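Long-range contacts in phosphopantothenoylcysteine decarboxylase (Cryptococcus neoformans, PDB 6EOA), which binds flavin mononucleotide and probably decarboxylates phosphopantothenoylcysteine on the route to coenzyme A: residues Asp32-Arg36 with Phe232-His236; Leu39-Ser44 with Ala137-Leu143; Pro51-Gly55 with Asp81-Val86; His124-Arg128 with Ser158-Gly164; Leu144-Ala148 with His188-Val192. All coordinates share one frame; numbering follows the deposited sequence.

Contact 1 (Asp32-Arg36 with Phe232-His236)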
# COMPACT_ATOMS: atom_id res chain seq x y z
N ASP A 32 3.92 3.38 39.98
CA ASP A 32 4.81 3.75 38.89
C ASP A 32 4.49 5.16 38.39
O ASP A 32 3.42 5.40 37.83
CB ASP A 32 4.71 2.74 37.74
CG ASP A 32 5.85 2.86 36.74
OD1 ASP A 32 6.48 3.93 36.68
OD2 ASP A 32 6.10 1.88 36.01
N GLY A 33 5.41 6.09 38.61
CA GLY A 33 5.19 7.48 38.26
C GLY A 33 5.78 7.88 36.91
O GLY A 33 6.27 9.00 36.74
N ILE A 34 5.73 6.96 35.95
CA ILE A 34 6.30 7.22 34.63
C ILE A 34 5.22 7.23 33.55
O ILE A 34 4.39 6.33 33.49
CB ILE A 34 7.38 6.19 34.28
CG1 ILE A 34 8.48 6.20 35.34
CG2 ILE A 34 7.96 6.46 32.90
CD1 ILE A 34 9.24 4.90 35.46
N PHE A 35 5.24 8.27 32.72
CA PHE A 35 4.33 8.38 31.59
C PHE A 35 5.06 8.00 30.32
O PHE A 35 6.15 8.51 30.04
CB PHE A 35 3.77 9.80 31.49
CG PHE A 35 2.69 9.96 30.46
CD1 PHE A 35 2.92 10.66 29.28
CD2 PHE A 35 1.44 9.42 30.67
CE1 PHE A 35 1.92 10.81 28.34
CE2 PHE A 35 0.43 9.56 29.73
CZ PHE A 35 0.68 10.26 28.56
N ARG A 36 4.47 7.09 29.54
CA ARG A 36 5.15 6.52 28.40
C ARG A 36 4.52 6.93 27.07
O ARG A 36 3.34 6.66 26.82
CB ARG A 36 5.18 4.99 28.53
CG ARG A 36 5.98 4.53 29.74
CD ARG A 36 5.76 3.06 30.06
NE ARG A 36 6.77 2.58 31.00
CZ ARG A 36 6.62 2.55 32.32
NH1 ARG A 36 5.50 2.98 32.88
NH2 ARG A 36 7.61 2.09 33.08
N PHE A 232 -1.15 15.72 28.91
CA PHE A 232 -1.66 14.36 29.07
C PHE A 232 -0.95 13.63 30.19
O PHE A 232 -1.55 12.82 30.90
CB PHE A 232 -1.52 13.58 27.76
CG PHE A 232 -2.72 13.68 26.87
CD1 PHE A 232 -3.75 12.75 26.96
CD2 PHE A 232 -2.83 14.70 25.94
CE1 PHE A 232 -4.86 12.85 26.15
CE2 PHE A 232 -3.93 14.80 25.12
CZ PHE A 232 -4.95 13.87 25.22
N ALA A 233 0.34 13.90 30.34
CA ALA A 233 1.12 13.35 31.44
C ALA A 233 0.51 13.79 32.77
O ALA A 233 0.40 13.00 33.70
CB ALA A 233 2.57 13.79 31.34
N THR A 234 0.12 15.06 32.83
CA THR A 234 -0.54 15.62 34.01
C THR A 234 -1.84 14.89 34.32
O THR A 234 -2.06 14.47 35.46
CB THR A 234 -0.83 17.12 33.82
OG1 THR A 234 0.40 17.84 33.67
CG2 THR A 234 -1.57 17.68 35.03
N MET A 235 -2.69 14.74 33.31
CA MET A 235 -3.93 13.97 33.42
C MET A 235 -3.68 12.59 34.00
O MET A 235 -4.40 12.13 34.88
CB MET A 235 -4.59 13.82 32.05
CG MET A 235 -5.64 14.86 31.72
SD MET A 235 -6.57 14.35 30.26
CE MET A 235 -7.30 12.82 30.85
N HIS A 236 -2.64 11.94 33.49
CA HIS A 236 -2.33 10.55 33.82
C HIS A 236 -1.82 10.36 35.24
O HIS A 236 -2.07 9.33 35.86
CB HIS A 236 -1.30 10.02 32.82
CG HIS A 236 -0.87 8.61 33.09
ND1 HIS A 236 0.27 8.30 33.79
CD2 HIS A 236 -1.43 7.43 32.73
CE1 HIS A 236 0.40 6.99 33.87
NE2 HIS A 236 -0.62 6.43 33.23

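Contact 2 (Leu39-Ser44 with Ala137-Leu143). With FMN (flavin mononucleotide), chain B.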
# COMPACT_ATOMS: atom_id res chain seq x y z
N LEU A 39 6.23 8.00 20.00
CA LEU A 39 6.18 8.98 18.93
C LEU A 39 6.27 8.29 17.57
O LEU A 39 7.25 7.61 17.28
CB LEU A 39 7.30 10.00 19.08
CG LEU A 39 7.44 11.01 17.93
CD1 LEU A 39 6.29 12.01 17.91
CD2 LEU A 39 8.79 11.72 18.00
N ILE A 40 5.24 8.46 16.74
CA ILE A 40 5.28 7.96 15.38
C ILE A 40 5.60 9.10 14.43
O ILE A 40 4.89 10.10 14.40
CB ILE A 40 3.96 7.29 14.95
CG1 ILE A 40 3.63 6.11 15.86
CG2 ILE A 40 4.06 6.80 13.51
CD1 ILE A 40 2.33 5.41 15.49
N THR A 41 6.69 8.96 13.69
CA THR A 41 7.10 9.96 12.71
C THR A 41 6.92 9.41 11.31
O THR A 41 7.29 8.26 11.04
CB THR A 41 8.56 10.40 12.91
OG1 THR A 41 9.45 9.35 12.52
CG2 THR A 41 8.82 10.76 14.37
N SER A 42 6.33 10.20 10.42
CA SER A 42 6.07 9.75 9.06
C SER A 42 6.77 10.65 8.04
O SER A 42 7.48 11.58 8.41
CB SER A 42 4.57 9.70 8.79
OG SER A 42 3.98 10.99 8.88
N GLY A 43 6.56 10.36 6.76
CA GLY A 43 7.31 11.00 5.70
C GLY A 43 6.92 12.43 5.34
O GLY A 43 6.68 12.74 4.18
N SER A 44 6.88 13.29 6.35
CA SER A 44 6.69 14.72 6.12
C SER A 44 7.99 15.46 6.44
O SER A 44 8.82 14.96 7.20
CB SER A 44 5.54 15.25 6.97
OG SER A 44 5.63 16.66 7.11
N ALA A 137 3.44 12.52 14.86
CA ALA A 137 3.95 13.85 14.55
C ALA A 137 5.31 13.77 13.86
O ALA A 137 6.31 13.45 14.49
CB ALA A 137 4.06 14.68 15.83
N PRO A 138 5.34 14.06 12.55
CA PRO A 138 4.18 14.48 11.76
C PRO A 138 3.39 13.31 11.20
O PRO A 138 3.90 12.19 11.10
CB PRO A 138 4.83 15.27 10.62
CG PRO A 138 6.13 14.56 10.41
CD PRO A 138 6.58 14.06 11.76
N CYS A 139 2.13 13.56 10.83
CA CYS A 139 1.35 12.58 10.09
C CYS A 139 1.19 13.03 8.65
O CYS A 139 0.55 14.04 8.37
CB CYS A 139 -0.03 12.39 10.73
SG CYS A 139 -1.04 11.13 9.90
N SER A 140 1.80 12.28 7.73
CA SER A 140 1.69 12.60 6.31
C SER A 140 0.28 12.31 5.81
O SER A 140 -0.53 11.71 6.52
CB SER A 140 2.71 11.81 5.50
OG SER A 140 2.48 10.42 5.62
N ALA A 141 -0.01 12.74 4.58
CA ALA A 141 -1.29 12.43 3.95
C ALA A 141 -1.41 10.93 3.71
O ALA A 141 -2.48 10.35 3.85
CB ALA A 141 -1.45 13.19 2.65
N ASP A 142 -0.29 10.30 3.35
CA ASP A 142 -0.25 8.87 3.09
C ASP A 142 -0.59 8.07 4.35
O ASP A 142 -1.41 7.15 4.31
CB ASP A 142 1.12 8.45 2.57
CG ASP A 142 1.16 6.99 2.11
OD1 ASP A 142 0.32 6.60 1.27
OD2 ASP A 142 2.03 6.23 2.59
N LEU A 143 0.04 8.42 5.46
CA LEU A 143 -0.19 7.69 6.70
C LEU A 143 -1.63 7.90 7.17
O LEU A 143 -2.28 6.97 7.65
CB LEU A 143 0.80 8.13 7.78
CG LEU A 143 0.64 7.46 9.15
CD1 LEU A 143 0.66 5.94 9.01
CD2 LEU A 143 1.73 7.93 10.09
N1 FMN B . 3.94 14.16 2.35
C2 FMN B . 3.18 14.84 3.29
O2 FMN B . 2.05 14.45 3.56
N3 FMN B . 3.70 15.96 3.92
C4 FMN B . 4.97 16.41 3.62
O4 FMN B . 5.43 17.40 4.18
C4A FMN B . 5.74 15.73 2.67
N5 FMN B . 7.01 16.16 2.35
C5A FMN B . 7.76 15.47 1.41
C6 FMN B . 9.05 15.90 1.10
C7 FMN B . 9.81 15.21 0.15
C7M FMN B . 11.19 15.68 -0.19
C8 FMN B . 9.27 14.09 -0.47
C8M FMN B . 10.07 13.33 -1.49
C9 FMN B . 7.99 13.66 -0.15
C9A FMN B . 7.23 14.35 0.79
N10 FMN B . 5.96 13.91 1.11
C10 FMN B . 5.21 14.60 2.04
C1' FMN B . 5.38 12.70 0.43
C2' FMN B . 5.59 11.47 1.31
O2' FMN B . 6.90 11.43 1.83
C3' FMN B . 5.31 10.21 0.52
O3' FMN B . 3.93 10.17 0.23
C4' FMN B . 5.71 8.97 1.31
O4' FMN B . 5.74 7.84 0.48
C5' FMN B . 4.73 8.75 2.46
O5' FMN B . 5.24 7.76 3.33
P FMN B . 4.70 7.66 4.84
O1P FMN B . 3.32 7.05 4.83
O2P FMN B . 4.63 9.02 5.50
O3P FMN B . 5.65 6.78 5.62

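Contact 3 (Pro51-Gly55 with Asp81-Val86)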
# COMPACT_ATOMS: atom_id res chain seq x y z
N PRO A 51 13.65 14.97 16.24
CA PRO A 51 14.68 14.96 17.28
C PRO A 51 14.49 16.01 18.38
O PRO A 51 14.84 15.74 19.53
CB PRO A 51 15.97 15.24 16.50
CG PRO A 51 15.69 14.72 15.14
CD PRO A 51 14.26 15.06 14.89
N ASP A 52 13.94 17.17 18.05
CA ASP A 52 13.69 18.21 19.05
C ASP A 52 12.61 17.77 20.04
O ASP A 52 12.68 18.08 21.23
CB ASP A 52 13.28 19.52 18.37
CG ASP A 52 14.38 20.09 17.51
OD1 ASP A 52 15.30 20.72 18.07
OD2 ASP A 52 14.33 19.92 16.28
N ILE A 53 11.60 17.06 19.53
CA ILE A 53 10.53 16.54 20.36
C ILE A 53 11.06 15.48 21.33
O ILE A 53 10.80 15.53 22.53
CB ILE A 53 9.40 15.93 19.50
CG1 ILE A 53 8.67 17.03 18.73
CG2 ILE A 53 8.42 15.17 20.37
CD1 ILE A 53 7.64 16.51 17.74
N VAL A 54 11.83 14.54 20.79
CA VAL A 54 12.41 13.46 21.59
C VAL A 54 13.32 14.03 22.68
O VAL A 54 13.26 13.59 23.83
CB VAL A 54 13.20 12.47 20.72
CG1 VAL A 54 13.87 11.42 21.58
CG2 VAL A 54 12.28 11.82 19.69
N GLY A 55 14.13 15.01 22.31
CA GLY A 55 15.03 15.65 23.25
C GLY A 55 14.26 16.30 24.39
O GLY A 55 14.68 16.24 25.54
N ASP A 81 20.91 12.17 14.91
CA ASP A 81 20.24 13.46 15.08
C ASP A 81 19.52 13.47 16.42
O ASP A 81 19.59 14.44 17.18
CB ASP A 81 19.26 13.73 13.94
CG ASP A 81 19.95 13.99 12.61
OD1 ASP A 81 21.10 14.48 12.63
OD2 ASP A 81 19.35 13.71 11.56
N VAL A 82 18.81 12.37 16.71
CA VAL A 82 18.11 12.21 17.98
C VAL A 82 19.10 12.24 19.15
O VAL A 82 18.89 12.95 20.13
CB VAL A 82 17.31 10.90 18.02
CG1 VAL A 82 16.76 10.65 19.42
CG2 VAL A 82 16.18 10.94 17.00
N ASP A 83 20.17 11.47 19.03
CA ASP A 83 21.20 11.41 20.07
C ASP A 83 21.85 12.78 20.31
O ASP A 83 22.02 13.19 21.46
CB ASP A 83 22.27 10.39 19.70
CG ASP A 83 21.80 8.96 19.89
OD1 ASP A 83 20.57 8.75 20.04
OD2 ASP A 83 22.64 8.04 19.88
N ASN A 84 22.20 13.47 19.22
CA ASN A 84 22.72 14.84 19.33
C ASN A 84 21.71 15.74 20.03
O ASN A 84 22.07 16.59 20.83
CB ASN A 84 23.04 15.41 17.95
CG ASN A 84 24.34 14.87 17.38
OD1 ASN A 84 25.16 14.30 18.10
ND2 ASN A 84 24.53 15.06 16.08
N SER A 85 20.44 15.52 19.72
CA SER A 85 19.36 16.34 20.25
C SER A 85 19.13 16.07 21.74
O SER A 85 18.77 16.97 22.50
CB SER A 85 18.08 16.11 19.45
OG SER A 85 17.07 17.04 19.80
N VAL A 86 19.33 14.82 22.15
CA VAL A 86 19.22 14.46 23.56
C VAL A 86 20.34 15.10 24.37
O VAL A 86 20.10 15.69 25.43
CB VAL A 86 19.24 12.92 23.75
CG1 VAL A 86 19.39 12.57 25.22
CG2 VAL A 86 17.97 12.30 23.17

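Contact 4 (His124-Arg128 with Ser158-Gly164). With FMN (flavin mononucleotide), chain C.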
# COMPACT_ATOMS: atom_id res chain seq x y z
N HIS A 124 5.27 -4.66 17.62
CA HIS A 124 4.16 -3.71 17.66
C HIS A 124 3.18 -4.06 18.79
O HIS A 124 2.41 -3.20 19.23
CB HIS A 124 3.44 -3.63 16.31
CG HIS A 124 2.68 -4.87 15.94
ND1 HIS A 124 3.15 -5.79 15.03
CD2 HIS A 124 1.46 -5.32 16.33
CE1 HIS A 124 2.26 -6.76 14.88
NE2 HIS A 124 1.23 -6.50 15.67
N ILE A 125 3.22 -5.30 19.25
CA ILE A 125 2.43 -5.71 20.41
C ILE A 125 3.09 -5.18 21.68
O ILE A 125 2.42 -4.63 22.55
CB ILE A 125 2.28 -7.24 20.50
CG1 ILE A 125 1.48 -7.77 19.30
CG2 ILE A 125 1.59 -7.64 21.80
CD1 ILE A 125 0.12 -7.13 19.13
N GLU A 126 4.41 -5.35 21.77
CA GLU A 126 5.17 -4.85 22.92
C GLU A 126 5.02 -3.33 23.07
O GLU A 126 4.91 -2.82 24.18
CB GLU A 126 6.64 -5.22 22.79
CG GLU A 126 6.91 -6.70 22.64
CD GLU A 126 6.49 -7.51 23.86
OE1 GLU A 126 7.36 -7.82 24.69
OE2 GLU A 126 5.29 -7.84 23.97
N LEU A 127 5.02 -2.63 21.94
CA LEU A 127 4.91 -1.17 21.95
C LEU A 127 3.51 -0.72 22.36
O LEU A 127 3.35 0.30 23.03
CB LEU A 127 5.27 -0.61 20.57
CG LEU A 127 6.76 -0.52 20.26
CD1 LEU A 127 7.00 -0.27 18.78
CD2 LEU A 127 7.41 0.59 21.09
N ARG A 128 2.50 -1.48 21.94
CA ARG A 128 1.12 -1.18 22.32
C ARG A 128 0.91 -1.29 23.83
O ARG A 128 0.24 -0.45 24.44
CB ARG A 128 0.15 -2.12 21.61
CG ARG A 128 -1.26 -2.05 22.18
CD ARG A 128 -2.01 -3.34 21.96
NE ARG A 128 -1.69 -4.37 22.94
CZ ARG A 128 -2.03 -5.64 22.80
NH1 ARG A 128 -2.67 -6.04 21.71
NH2 ARG A 128 -1.71 -6.53 23.74
N SER A 158 0.72 -1.17 12.05
CA SER A 158 0.39 -2.35 12.83
C SER A 158 0.18 -1.98 14.30
O SER A 158 -0.71 -2.50 14.97
CB SER A 158 1.48 -3.42 12.71
OG SER A 158 1.37 -4.11 11.47
N LEU A 159 1.02 -1.07 14.79
CA LEU A 159 0.91 -0.59 16.17
C LEU A 159 -0.43 0.11 16.40
O LEU A 159 -1.13 -0.19 17.36
CB LEU A 159 2.06 0.37 16.50
CG LEU A 159 1.92 1.15 17.81
CD1 LEU A 159 1.72 0.22 18.99
CD2 LEU A 159 3.13 2.05 18.03
N LEU A 160 -0.77 1.05 15.51
CA LEU A 160 -2.02 1.78 15.63
C LEU A 160 -3.24 0.86 15.52
O LEU A 160 -4.20 1.01 16.27
CB LEU A 160 -2.10 2.87 14.55
CG LEU A 160 -1.22 4.10 14.81
CD1 LEU A 160 -0.96 4.86 13.52
CD2 LEU A 160 -1.86 5.00 15.84
N ARG A 161 -3.17 -0.10 14.61
CA ARG A 161 -4.26 -1.04 14.40
C ARG A 161 -4.45 -1.96 15.61
O ARG A 161 -5.56 -2.40 15.89
CB ARG A 161 -4.01 -1.88 13.15
CG ARG A 161 -5.20 -2.71 12.69
CD ARG A 161 -6.31 -1.83 12.11
NE ARG A 161 -6.88 -2.40 10.89
CZ ARG A 161 -7.76 -3.39 10.87
NH1 ARG A 161 -8.17 -3.93 12.00
NH2 ARG A 161 -8.23 -3.85 9.71
N ALA A 162 -3.36 -2.23 16.32
CA ALA A 162 -3.39 -3.17 17.43
C ALA A 162 -3.74 -2.52 18.77
O ALA A 162 -3.97 -3.22 19.75
CB ALA A 162 -2.05 -3.89 17.55
N LEU A 163 -3.78 -1.19 18.80
CA LEU A 163 -4.04 -0.47 20.05
C LEU A 163 -5.36 -0.86 20.71
O LEU A 163 -6.30 -1.29 20.04
CB LEU A 163 -4.04 1.04 19.81
CG LEU A 163 -2.70 1.73 19.62
CD1 LEU A 163 -2.92 3.22 19.51
CD2 LEU A 163 -1.76 1.41 20.77
N GLY A 164 -5.41 -0.72 22.02
CA GLY A 164 -6.66 -0.82 22.75
C GLY A 164 -7.21 0.57 22.98
O GLY A 164 -6.46 1.54 22.94
N1 FMN C . -1.21 -9.40 11.49
C2 FMN C . -2.43 -10.04 11.60
O2 FMN C . -3.43 -9.54 11.08
N3 FMN C . -2.52 -11.22 12.31
C4 FMN C . -1.40 -11.78 12.90
O4 FMN C . -1.49 -12.83 13.52
C4A FMN C . -0.17 -11.13 12.78
N5 FMN C . 0.97 -11.67 13.37
C5A FMN C . 2.18 -11.02 13.24
C6 FMN C . 3.33 -11.56 13.83
C7 FMN C . 4.55 -10.91 13.70
C7M FMN C . 5.78 -11.50 14.34
C8 FMN C . 4.63 -9.72 12.99
C8M FMN C . 5.94 -9.00 12.84
C9 FMN C . 3.49 -9.18 12.41
C9A FMN C . 2.27 -9.83 12.53
N10 FMN C . 1.13 -9.29 11.95
C10 FMN C . -0.08 -9.94 12.07
C1' FMN C . 1.22 -8.01 11.18
C2' FMN C . 1.36 -8.30 9.69
O2' FMN C . 2.32 -9.32 9.46
C3' FMN C . 1.77 -7.03 8.94
O3' FMN C . 0.69 -6.13 8.99
C4' FMN C . 2.12 -7.36 7.50
O4' FMN C . 2.78 -6.26 6.90
C5' FMN C . 0.86 -7.69 6.71
O5' FMN C . 1.21 -8.22 5.45
P FMN C . 0.15 -9.10 4.62
O1P FMN C . -0.89 -8.18 4.03
O2P FMN C . -0.53 -10.13 5.50
O3P FMN C . 0.90 -9.81 3.52

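Contact 5 (Leu144-Ala148 with His188-Val192)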
# COMPACT_ATOMS: atom_id res chain seq x y z
N LEU A 144 -2.13 9.13 7.00
CA LEU A 144 -3.51 9.44 7.32
C LEU A 144 -4.46 8.58 6.49
O LEU A 144 -5.42 8.01 7.02
CB LEU A 144 -3.80 10.93 7.07
CG LEU A 144 -5.27 11.32 7.20
CD1 LEU A 144 -5.79 11.05 8.61
CD2 LEU A 144 -5.49 12.79 6.82
N ALA A 145 -4.19 8.48 5.20
CA ALA A 145 -4.98 7.65 4.30
C ALA A 145 -4.89 6.17 4.68
O ALA A 145 -5.90 5.46 4.67
CB ALA A 145 -4.54 7.85 2.86
N LYS A 146 -3.69 5.71 5.02
CA LYS A 146 -3.51 4.31 5.42
C LYS A 146 -4.25 3.99 6.71
O LYS A 146 -4.87 2.93 6.83
CB LYS A 146 -2.02 3.98 5.59
CG LYS A 146 -1.24 3.90 4.29
CD LYS A 146 -0.06 2.96 4.47
CE LYS A 146 1.21 3.51 3.84
NZ LYS A 146 1.23 3.39 2.36
N ILE A 147 -4.18 4.91 7.68
CA ILE A 147 -4.88 4.74 8.95
C ILE A 147 -6.39 4.68 8.72
O ILE A 147 -7.07 3.79 9.24
CB ILE A 147 -4.56 5.89 9.93
CG1 ILE A 147 -3.10 5.82 10.38
CG2 ILE A 147 -5.48 5.84 11.14
CD1 ILE A 147 -2.61 7.05 11.11
N ALA A 148 -6.90 5.62 7.94
CA ALA A 148 -8.32 5.68 7.63
C ALA A 148 -8.75 4.44 6.85
O ALA A 148 -9.89 3.99 6.96
CB ALA A 148 -8.65 6.94 6.84
N HIS A 188 -10.83 11.61 5.58
CA HIS A 188 -9.96 10.75 6.38
C HIS A 188 -9.83 11.26 7.81
O HIS A 188 -9.78 10.48 8.76
CB HIS A 188 -8.57 10.62 5.75
CG HIS A 188 -8.58 9.91 4.43
ND1 HIS A 188 -7.48 9.89 3.59
CD2 HIS A 188 -9.54 9.19 3.81
CE1 HIS A 188 -7.78 9.19 2.51
NE2 HIS A 188 -9.02 8.76 2.62
N LEU A 189 -9.77 12.58 7.96
CA LEU A 189 -9.77 13.19 9.29
C LEU A 189 -11.07 12.84 10.00
O LEU A 189 -11.08 12.62 11.21
CB LEU A 189 -9.62 14.72 9.20
CG LEU A 189 -8.28 15.29 8.74
CD1 LEU A 189 -8.36 16.81 8.63
CD2 LEU A 189 -7.15 14.87 9.67
N ALA A 190 -12.16 12.77 9.24
CA ALA A 190 -13.46 12.41 9.79
C ALA A 190 -13.47 10.97 10.29
O ALA A 190 -13.91 10.70 11.41
CB ALA A 190 -14.55 12.61 8.74
N VAL A 191 -13.00 10.05 9.46
CA VAL A 191 -12.89 8.64 9.84
C VAL A 191 -11.99 8.48 11.06
O VAL A 191 -12.35 7.82 12.03
CB VAL A 191 -12.34 7.79 8.67
CG1 VAL A 191 -11.94 6.40 9.17
CG2 VAL A 191 -13.36 7.69 7.56
N VAL A 192 -10.82 9.10 11.00
CA VAL A 192 -9.85 9.02 12.09
C VAL A 192 -10.41 9.59 13.41
O VAL A 192 -10.13 9.07 14.49
CB VAL A 192 -8.56 9.76 11.67
CG1 VAL A 192 -7.76 10.22 12.87
CG2 VAL A 192 -7.72 8.86 10.77

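Contact 1 (Asp32-Arg36 with Phe232-His236)
The phenyl ring of Phe35 carries the backbone of helix 222-237 on one face and His236 at its edge. Ala233 CA stands 3.8 Å from the ring centroid and 9° off the ring normal, a CH-pi contact over the face. Ala233 CB adds apolar packing on the ring atom Phe35 CD1 at 3.8 Å. At the edge, Phe35 CD2 comes within 3.4 Å of His236 CG, which it meets over a face of the imidazole. The two ring planes are inclined at 58°, and the centroids are 5.1 Å apart. At the far end of the phenyl ring, Phe35 CZ reaches Phe232 CB at 4.1 Å.

The first torsion of Phe35 sets CG opposite the backbone N (chi1 -173°) and sends the ring onto the helix. His236 has the same setting, which lays its imidazole beside Phe35. Phe35 also touches Leu133 and Asp132. Within 32-36, Arg36 turns back to Asp32 in a salt bridge, Arg36 NH2 to Asp32 OD2 at 3.3 Å.

Van der Waals, CH-pi and oblique aromatic contacts make this partly buried contact. It packs the last modelled helix against the start of a central strand, as in the layered alpha/beta sandwich of a Rossmann-like flavoprotein.

Contact 2 (Leu39-Ser44 with Ala137-Leu143)
This is a buried contact between the C-terminal ends of two neighbouring parallel strands, 35-41 and 133-139, where their loops form the FMN pocket. Ala137 N donates to Ile40 O at 2.9 Å. Beyond this sheet bond, Ser42 takes over with its side chain. Its OG lies between the backbone N and the carbonyl carbon (chi1 63°). From there Ser42 OG donates to Pro138 O and accepts from Ser140 N at 2.8 Å. Ser42 OG meets the Pro138 carbonyl 45° above its plane. One hydroxyl thus bridges the carbonyl before Cys139 and the N-H after it. The peptide bond before Pro138 is cis. Ser44 CB packs on Pro138 CG at 3.6 Å, and Ser42 CB on Leu143 CD2.

Ser140 is the N-cap of helix 141-149. Ser140 OG accepts from Leu143 N at 3.2 Å and donates to FMN O2P at 2.6 Å. Gly43 N gives FMN O2P a second bond, at 2.7 Å. Gly43 O receives the ribityl O2' hydroxyl. At the flavin ring, Ala141 N binds FMN O2 at 2.9 Å and Ser44 OG binds FMN O4 at 3.0 Å. The helix N-terminus beside the phosphate probably helps to offset its charge.

Ile40 packs on Ala156 and Leu160 of helix 155-162. Strand 63-69 pairs with strand 35-41, and Ala137 rests on Cys172 of strand 169-173.

Contact 3 (Pro51-Gly55 with Asp81-Val86)
Pro51 and Ser85 meet where helices 50-59 and 79-89 pack together in two successive beta-alpha-beta crossovers. Helix 50-59 links the neighbouring parallel strands 35-41 and 63-69, and helix 79-89 leads from strand 63-69 to strand 105-106. The short segments cross at -43°, with a closest axis approach of 8.1 Å. The backbones come near at two points, Pro51 against Val82 and Gly55 against Val86.

Several carbon-carbon contacts line the interface. Pro51 lies alongside Asp81, pointing the same way, with Pro51 CG 3.9 Å from Asp81 CB. The neighbouring ring carbon, Pro51 CB, packs on Ser85 CB at 3.7 Å. On the side nearer the sheet, the side chains of Val54 and Val82 are set nearly perpendicular. Val54 CG1 touches Val82 CG1 at 3.7 Å. Val54 also rests on Val65 and Val67 of strand 63-69, so this valine joins the helix pair to the sheet.

Gly55 belongs to the close backbone approach. Gly55 CA sits 4.0 Å from Ser85 O and 4.4 Å from Val86 CA.

A single hydrogen bond links the segments. Ser85 has OG opposite its backbone N (chi1 -171°), which turns the hydroxyl toward helix 50-59. The Pro51 carbonyl already accepts the helical bond from Gly55 N. Ser85 OG donates to Pro51 O at 2.6 Å from the opposite face of the carbonyl, 71° out of its plane.

Contact 4 (His124-Arg128 with Ser158-Gly164)
His124 holds CG between its backbone N and carbonyl carbon (chi1 69°), which swings the imidazole over Ser158. Arg128 is extended through CG and CD and then bends at its third torsion, where it passes Ala162. These turns join helix 123-130, which leads into strand 133-139, to helix 155-162, which packs on the parallel sheet of the alpha/beta fold. The short segments cross at -54°, with axes 8.8 Å apart at their closest.

Ser158 CB makes a CH-pi contact with one face of the His124 ring, 3.8 Å from the centroid and 17° off the normal. Ala162 CB lies at the edge of the same ring, 4.0 Å from His124 CD2. On the other side of the ring, His124 CE1 reaches C9 of an FMN at 3.7 Å. Gly43 and Ser140 of the third subunit bind this FMN, so the two helices here wall a pocket shared between subunits. The hydroxyl of Ser158 is hydrogen-bonded to Cys152 O of its own chain.

Leu159 fills the middle. Leu159 CD1 sits by the backbone of the opposite helix, 3.5 Å from His124 O, and also packs on Leu127 CB. Ile125 CD1 meets Ala162 CB nearby. The third subunit also packs here, with its Met179 on His124 and its Asn176 on Ile125 and Arg128.

Arg128 and Leu163 run alongside each other with reversed direction, Arg128 CG to Leu163 CD2 at 3.8 Å. Ala162 O lies at the edge of the Arg128 guanidinium, and Arg128 CD is 3.0 Å from this oxygen.

Contact 5 (Leu144-Ala148 with His188-Val192)
His188 lies against the small residues of helix 141-149. His188 ND1 is 3.4 Å from Ala145 CA, and His188 CE1 is 3.5 Å from Ala145 CB. Ala148 CB meets the same imidazole obliquely, 3.8 Å from His188 CG. The first torsion of His188 places CG opposite the carbonyl carbon (chi1 -66°), and the ring runs along the alanine side of the facing helix. Gly149 of the second subunit also packs on His188.

The contact joins helix 141-149, which packs on the parallel sheet of this alpha/beta fold, to helix 183-195 beside it. The short segments cross at 48°, with a closest axis approach of 9.0 Å. Leu144 reaches back to Cys139 of strand 133-139, and Ile147 to Ile136.

Branched aliphatic side chains make the rest. Leu144 splits its two methyls between partners. Leu144 CD1 goes to Val192 CG2 at 3.6 Å, and Leu144 CD2 to Leu189 CD2 at 3.9 Å. The leucines lie nearly crosswise, while Leu144 CG rests on His188 CB. Val192 CG2 also touches Ile147 CG2 at 3.8 Å, so the same methyl meets both Leu144 and Ile147. Val191 CG1 lies 4.1 Å from Ala148 CB.

How the contacts relate
Contact 2 is the hub: it holds the FMN phosphate and touches three others. Leu39 CD2 meets Val54 CG2 of contact 3 at 3.9 Å. Ile40 CD1 meets Leu160 CG of contact 4 at 3.8 Å. Contact 5 shares helix 141-149 with it, their centres about 12 Å apart. Contacts 4 and 5 touch through Leu160 CD1 and Ile147 CD1 at 3.7 Å. Contact 4 borders a different FMN, held by the third subunit, so contacts 2 and 4 represent two sides of a shared pocket. Contacts 3 and 4 lie on opposite sides of the chain's centre. Contact 1 shares strand 35-41 with contact 2, but their centres are about 24 Å apart.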